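Periplasmic solute binding protein (Candidatus liberibacter, PDB 4CL2) binds a metal ion such as manganese or zinc in the periplasm and probably delivers it to an ABC-type uptake transporter. Local coordinates at residues A[145-150]-A[261-266]; A[173-178]-A[268-273]. All coordinates share one frame; numbering follows the deposited sequence. Where two conformers were deposited one is given.

Contact 1 of 2, residues A[145-150]-A[261-266]. With SO4 (sulfate ion), chain E.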
loop_
_atom_site.group_PDB
_atom_site.type_symbol
_atom_site.label_atom_id
_atom_site.label_comp_id
_atom_site.label_asym_id
_atom_site.label_seq_id
_atom_site.Cartn_x
_atom_site.Cartn_y
_atom_site.Cartn_z
ATOM N N GLU A 145 4.631 -11.601 -12.814
ATOM C CA GLU A 145 4.458 -11.306 -14.207
ATOM C C GLU A 145 3.120 -10.680 -14.502
ATOM O O GLU A 145 3.044 -9.758 -15.300
ATOM C CB GLU A 145 4.676 -12.542 -15.111
ATOM C CG GLU A 145 6.073 -13.147 -15.075
ATOM C CD GLU A 145 7.232 -12.140 -15.101
ATOM O OE1 GLU A 145 7.210 -11.224 -15.970
ATOM O OE2 GLU A 145 8.163 -12.301 -14.242
ATOM N N LYS A 146 2.069 -11.162 -13.858
ATOM C CA LYS A 146 0.771 -10.524 -14.049
ATOM C C LYS A 146 0.774 -9.044 -13.625
ATOM O O LYS A 146 0.228 -8.207 -14.322
ATOM C CB LYS A 146 -0.279 -11.304 -13.246
ATOM C CG LYS A 146 -1.705 -10.951 -13.582
ATOM C CD LYS A 146 -2.682 -11.845 -12.803
ATOM C CE LYS A 146 -4.137 -11.593 -13.217
ATOM N NZ LYS A 146 -4.941 -12.554 -12.401
ATOM N N ILE A 147 1.455 -8.725 -12.514
ATOM C CA ILE A 147 1.553 -7.382 -12.021
ATOM C C ILE A 147 2.361 -6.546 -13.005
ATOM O O ILE A 147 1.983 -5.463 -13.396
ATOM C CB ILE A 147 2.236 -7.323 -10.589
ATOM C CG1 ILE A 147 1.362 -7.949 -9.498
ATOM C CG2 ILE A 147 2.591 -5.829 -10.230
ATOM C CD1 ILE A 147 0.260 -7.097 -9.028
ATOM N N ARG A 148 3.519 -7.070 -13.416
ATOM C CA ARG A 148 4.343 -6.367 -14.393
ATOM C C ARG A 148 3.583 -6.069 -15.676
ATOM O O ARG A 148 3.624 -4.944 -16.209
ATOM C CB ARG A 148 5.664 -7.095 -14.675
ATOM C CG ARG A 148 6.612 -6.297 -15.588
ATOM C CD ARG A 148 7.888 -7.079 -15.876
ATOM N NE ARG A 148 8.578 -7.254 -14.626
ATOM C CZ ARG A 148 8.888 -8.424 -14.077
ATOM N NH1 ARG A 148 8.594 -9.553 -14.674
ATOM N NH2 ARG A 148 9.447 -8.431 -12.865
ATOM N N ASN A 149 2.878 -7.051 -16.171
ATOM C CA ASN A 149 2.157 -6.913 -17.424
ATOM C C ASN A 149 1.090 -5.862 -17.359
ATOM O O ASN A 149 0.870 -5.133 -18.336
ATOM C CB ASN A 149 1.590 -8.257 -17.852
ATOM C CG ASN A 149 2.656 -9.189 -18.348
ATOM O OD1 ASN A 149 3.718 -8.744 -18.775
ATOM N ND2 ASN A 149 2.368 -10.503 -18.337
ATOM N N SER A 150 0.429 -5.723 -16.232
ATOM C CA SER A 150 -0.587 -4.678 -16.076
ATOM C C SER A 150 -0.076 -3.303 -15.793
ATOM O O SER A 150 -0.702 -2.315 -16.211
ATOM C CB SER A 150 -1.610 -4.952 -14.947
ATOM O OG SER A 150 -2.478 -6.000 -15.332
ATOM N N ASP A 261 -5.587 -4.758 -8.960
ATOM C CA ASP A 261 -6.606 -3.801 -9.364
ATOM C C ASP A 261 -6.396 -2.445 -8.692
ATOM O O ASP A 261 -6.638 -1.426 -9.313
ATOM C CB ASP A 261 -7.978 -4.273 -9.043
ATOM C CG ASP A 261 -8.413 -5.500 -9.874
ATOM O OD1 ASP A 261 -7.860 -5.775 -10.913
ATOM O OD2 ASP A 261 -9.348 -6.155 -9.463
ATOM N N LEU A 262 -5.937 -2.444 -7.469
ATOM C CA LEU A 262 -5.650 -1.220 -6.758
ATOM C C LEU A 262 -4.527 -0.458 -7.407
ATOM O O LEU A 262 -4.635 0.771 -7.650
ATOM C CB LEU A 262 -5.289 -1.489 -5.288
ATOM C CG LEU A 262 -4.933 -0.270 -4.420
ATOM C CD1 LEU A 262 -5.482 -0.501 -3.000
ATOM C CD2 LEU A 262 -3.452 -0.093 -4.390
ATOM N N LEU A 263 -3.398 -1.109 -7.667
ATOM C CA LEU A 263 -2.302 -0.441 -8.356
ATOM C C LEU A 263 -2.764 0.047 -9.725
ATOM O O LEU A 263 -2.446 1.149 -10.147
ATOM C CB LEU A 263 -1.136 -1.408 -8.587
ATOM C CG LEU A 263 -0.324 -1.736 -7.356
ATOM C CD1 LEU A 263 0.785 -2.696 -7.755
ATOM C CD2 LEU A 263 0.283 -0.514 -6.688
ATOM N N ARG A 264 -3.439 -0.823 -10.473
ATOM C CA ARG A 264 -3.863 -0.491 -11.815
ATOM C C ARG A 264 -4.831 0.722 -11.814
ATOM O O ARG A 264 -4.687 1.655 -12.605
ATOM C CB ARG A 264 -4.506 -1.679 -12.492
ATOM C CG ARG A 264 -4.871 -1.417 -13.934
ATOM C CD ARG A 264 -5.418 -2.694 -14.592
ATOM N NE ARG A 264 -6.645 -3.090 -13.971
ATOM C CZ ARG A 264 -7.354 -4.167 -14.284
ATOM N NH1 ARG A 264 -6.906 -5.046 -15.181
ATOM N NH2 ARG A 264 -8.515 -4.368 -13.652
ATOM N N PHE A 265 -5.803 0.732 -10.909
ATOM C CA PHE A 265 -6.718 1.856 -10.843
ATOM C C PHE A 265 -6.034 3.154 -10.507
ATOM O O PHE A 265 -6.204 4.140 -11.202
ATOM C CB PHE A 265 -7.852 1.596 -9.836
ATOM C CG PHE A 265 -8.846 2.683 -9.778
ATOM C CD1 PHE A 265 -9.951 2.692 -10.591
ATOM C CD2 PHE A 265 -8.659 3.734 -8.882
ATOM C CE1 PHE A 265 -10.810 3.764 -10.575
ATOM C CE2 PHE A 265 -9.519 4.807 -8.857
ATOM C CZ PHE A 265 -10.588 4.823 -9.704
ATOM N N SER A 266 -5.259 3.158 -9.426
ATOM C CA SER A 266 -4.639 4.399 -8.991
ATOM C C SER A 266 -3.606 4.903 -9.980
ATOM O O SER A 266 -3.617 6.075 -10.237
ATOM C CB SER A 266 -4.069 4.224 -7.596
ATOM O OG SER A 266 -5.188 4.009 -6.678
HETATM S S SO4 E . -4.468 -5.199 -18.195
HETATM O O1 SO4 E . -4.272 -3.858 -18.753
HETATM O O2 SO4 E . -4.401 -5.090 -16.736
HETATM O O3 SO4 E . -3.390 -6.071 -18.714
HETATM O O4 SO4 E . -5.750 -5.786 -18.583
#

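Contact 2 of 2, residues A[173-178]-A[268-273]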
loop_
_atom_site.group_PDB
_atom_site.type_symbol
_atom_site.label_atom_id
_atom_site.label_comp_id
_atom_site.label_asym_id
_atom_site.label_seq_id
_atom_site.Cartn_x
_atom_site.Cartn_y
_atom_site.Cartn_z
ATOM N N GLY A 173 0.379 11.233 2.624
ATOM C CA GLY A 173 1.664 10.924 1.903
ATOM C C GLY A 173 1.735 9.483 1.447
ATOM O O GLY A 173 2.671 8.728 1.797
ATOM N N CYS A 174 0.791 9.079 0.618
ATOM C CA CYS A 174 0.629 7.696 0.250
ATOM C C CYS A 174 1.445 7.288 -0.976
ATOM O O CYS A 174 1.462 6.124 -1.288
ATOM C CB CYS A 174 -0.863 7.422 -0.017
ATOM S SG CYS A 174 -1.624 8.499 -1.229
ATOM N N LEU A 175 2.012 8.244 -1.693
ATOM C CA LEU A 175 2.687 7.918 -2.983
ATOM C C LEU A 175 4.168 8.131 -2.923
ATOM O O LEU A 175 4.844 8.120 -3.995
ATOM C CB LEU A 175 2.133 8.708 -4.201
ATOM C CG LEU A 175 0.657 8.468 -4.509
ATOM C CD1 LEU A 175 0.212 9.278 -5.720
ATOM C CD2 LEU A 175 0.282 7.006 -4.657
ATOM N N VAL A 176 4.749 8.290 -1.735
ATOM C CA VAL A 176 6.169 8.625 -1.665
ATOM C C VAL A 176 7.041 7.499 -2.250
ATOM O O VAL A 176 8.077 7.808 -2.881
ATOM C CB VAL A 176 6.643 9.015 -0.282
ATOM C CG1 VAL A 176 5.880 10.254 0.178
ATOM C CG2 VAL A 176 6.470 7.881 0.734
ATOM N N TYR A 177 6.657 6.253 -2.027
ATOM C CA TYR A 177 7.368 5.128 -2.658
ATOM C C TYR A 177 7.169 5.013 -4.165
ATOM O O TYR A 177 8.138 4.638 -4.896
ATOM C CB TYR A 177 7.056 3.828 -1.968
ATOM C CG TYR A 177 7.531 3.775 -0.521
ATOM C CD1 TYR A 177 6.709 4.246 0.538
ATOM C CD2 TYR A 177 8.781 3.271 -0.184
ATOM C CE1 TYR A 177 7.144 4.205 1.860
ATOM C CE2 TYR A 177 9.209 3.226 1.121
ATOM C CZ TYR A 177 8.380 3.688 2.167
ATOM O OH TYR A 177 8.857 3.636 3.457
ATOM N N LEU A 178 5.962 5.302 -4.671
ATOM C CA LEU A 178 5.737 5.407 -6.095
ATOM C C LEU A 178 6.634 6.477 -6.734
ATOM O O LEU A 178 7.201 6.297 -7.807
ATOM C CB LEU A 178 4.283 5.696 -6.408
ATOM C CG LEU A 178 3.887 5.501 -7.859
ATOM C CD1 LEU A 178 4.038 4.040 -8.229
ATOM C CD2 LEU A 178 2.481 5.970 -8.108
ATOM N N THR A 268 -3.582 4.284 -13.217
ATOM C CA THR A 268 -4.345 4.758 -14.380
ATOM C C THR A 268 -4.878 6.135 -14.171
ATOM O O THR A 268 -4.808 7.031 -15.017
ATOM C CB THR A 268 -5.471 3.710 -14.770
ATOM O OG1 THR A 268 -4.916 2.468 -15.144
ATOM C CG2 THR A 268 -6.323 4.257 -15.880
ATOM N N LYS A 269 -5.464 6.381 -13.000
ATOM C CA LYS A 269 -6.027 7.636 -12.710
ATOM C C LYS A 269 -4.954 8.765 -12.679
ATOM O O LYS A 269 -5.115 9.834 -13.189
ATOM C CB LYS A 269 -6.828 7.567 -11.402
ATOM C CG LYS A 269 -7.574 8.840 -11.152
ATOM C CD LYS A 269 -8.749 8.602 -10.213
ATOM C CE LYS A 269 -9.481 9.889 -10.024
ATOM N NZ LYS A 269 -10.327 10.246 -11.220
ATOM N N ILE A 270 -3.795 8.420 -12.099
ATOM C CA ILE A 270 -2.692 9.385 -12.108
ATOM C C ILE A 270 -2.233 9.735 -13.526
ATOM O O ILE A 270 -2.169 10.898 -13.875
ATOM C CB ILE A 270 -1.541 8.839 -11.274
ATOM C CG1 ILE A 270 -1.976 8.760 -9.814
ATOM C CG2 ILE A 270 -0.304 9.738 -11.490
ATOM C CD1 ILE A 270 -0.989 7.969 -8.994
ATOM N N VAL A 271 -2.020 8.717 -14.359
ATOM C CA VAL A 271 -1.483 8.985 -15.692
ATOM C C VAL A 271 -2.523 9.716 -16.517
ATOM O O VAL A 271 -2.212 10.622 -17.291
ATOM C CB VAL A 271 -0.927 7.712 -16.388
ATOM C CG1 VAL A 271 -1.959 6.721 -16.737
ATOM C CG2 VAL A 271 -0.238 8.054 -17.685
ATOM N N ASP A 272 -3.802 9.399 -16.281
ATOM C CA ASP A 272 -4.890 10.070 -17.054
ATOM C C ASP A 272 -5.054 11.504 -16.693
ATOM O O ASP A 272 -5.639 12.296 -17.422
ATOM C CB ASP A 272 -6.224 9.346 -16.864
ATOM C CG ASP A 272 -6.313 8.099 -17.635
ATOM O OD1 ASP A 272 -5.361 7.766 -18.431
ATOM O OD2 ASP A 272 -7.204 7.273 -17.332
ATOM N N THR A 273 -4.559 11.858 -15.520
ATOM C CA THR A 273 -4.632 13.190 -14.981
ATOM C C THR A 273 -3.525 13.994 -15.576
ATOM O O THR A 273 -3.733 15.067 -16.131
ATOM C CB THR A 273 -4.392 13.152 -13.453
ATOM O OG1 THR A 273 -5.447 13.799 -12.758
ATOM C CG2 THR A 273 -3.048 13.812 -13.083
#

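Contact 1 of 2, residues A[145-150]-A[261-266]
Ser150 and Arg264 approach each other from two helices and share one oxygen of a sulfate ion. Their own closest carbons, Ser150 CB and Arg264 CD, are 4.4 Å apart, and no direct hydrogen bond joins the segments. Ser150 OG donates to sulfate O2 over a short 2.5 Å, its hydroxyl lying beside the backbone N and opposite the carbonyl carbon (chi1 -72°). From the other helix Arg264 NH1 reaches the same O2 at 2.9 Å, with a nearly straight N-H...O angle of 164° and the oxygen at the guanidinium edge, close to the group's plane. The arginine starts out extended, CG trans to N, and bends at chi3 (65°), which swings the guanidinium round to the anion. Its NH2 also lies 3.1 Å from Asp261 OD1, one turn earlier; that oxygen is well off the guanidinium plane, so the pairing is one of charge. The sulfate, probably taken up from the crystallisation liquor, thus bridges the helices through a single atom.

Deeper in, the link is apolar and loose: Ile147 CG2 and Leu263 CD1 approach to 4.4 Å between buried side chains. Ile147 also packs on Leu111 and Met115 of helix 111-128 and on Leu260, while Leu263 and Arg264 both touch Ile151, the residue after Ser150. The contact therefore lays the C-terminal helix 259-274 against the middle of helix 133-158, the long helix that spans both lobes in this family, with helix 111-128 packed against Ile147.

Contact 2 of 2, residues A[173-178]-A[268-273]
The turn that follows strand 167-170 and leads into helix 176-182 meets the C-terminal helix 259-274 here, in the buried core of the C-terminal lobe. The whole contact converges on one methyl group, Ile270 CD1, which is approached by two leucines. Leu175, at the N-cap position of the short helix, brings CD1 to 3.7 Å from Ile270 CD1; Leu178, one turn further on, brings CD2 to 4.1 Å from that same methyl. Both meetings are tip to tip, and they allow the backbones to stay well separated, with 10.7 Å between the CA atoms of Leu175 and Ile270.

The two leucines reach this point by different rotations: Leu175 places CG beside its backbone N (chi1 -61°), whereas in Leu178 the CG is trans to N (chi1 -166°). Ile270 continues outward through an extended chi2 of 168°, which makes CD1 the atom offered to both partners. With no hydrogen bond across the segments, the contact rests on apolar packing alone. Phe168 of strand 167-170 touches Leu175, Leu178 and Ile270, adding an aromatic side chain to the cluster.

The metal site is near the turn: Glu172, a ligand of the manganese ion, immediately precedes Gly173, and the side chain of Leu175 is about 10 Å from the ion. A metal ligand carried by the loop at the end of a parallel strand, with helices packed on the sheet below, is characteristic of the alpha/beta lobes of cluster 9 solute-binding proteins.

From the N terminus the chain passes first through 145-150 in helix 133-158, then through 173-178 after strand 167-170, and only near its end through helix 259-274, which supplies the second half of both contacts. Contact 1 closes a loop of 110 residues, contact 2 one of 89, and because the four segments alternate along the chain the two loops cross. Their centres lie 13 Å apart. Successive turns of the C-terminal helix thus serve different neighbours: 261-266 meets the long helix that links the lobes, while 268-273 meets the turn that follows Glu172. Together they join that long helix to the core of the C-terminal lobe.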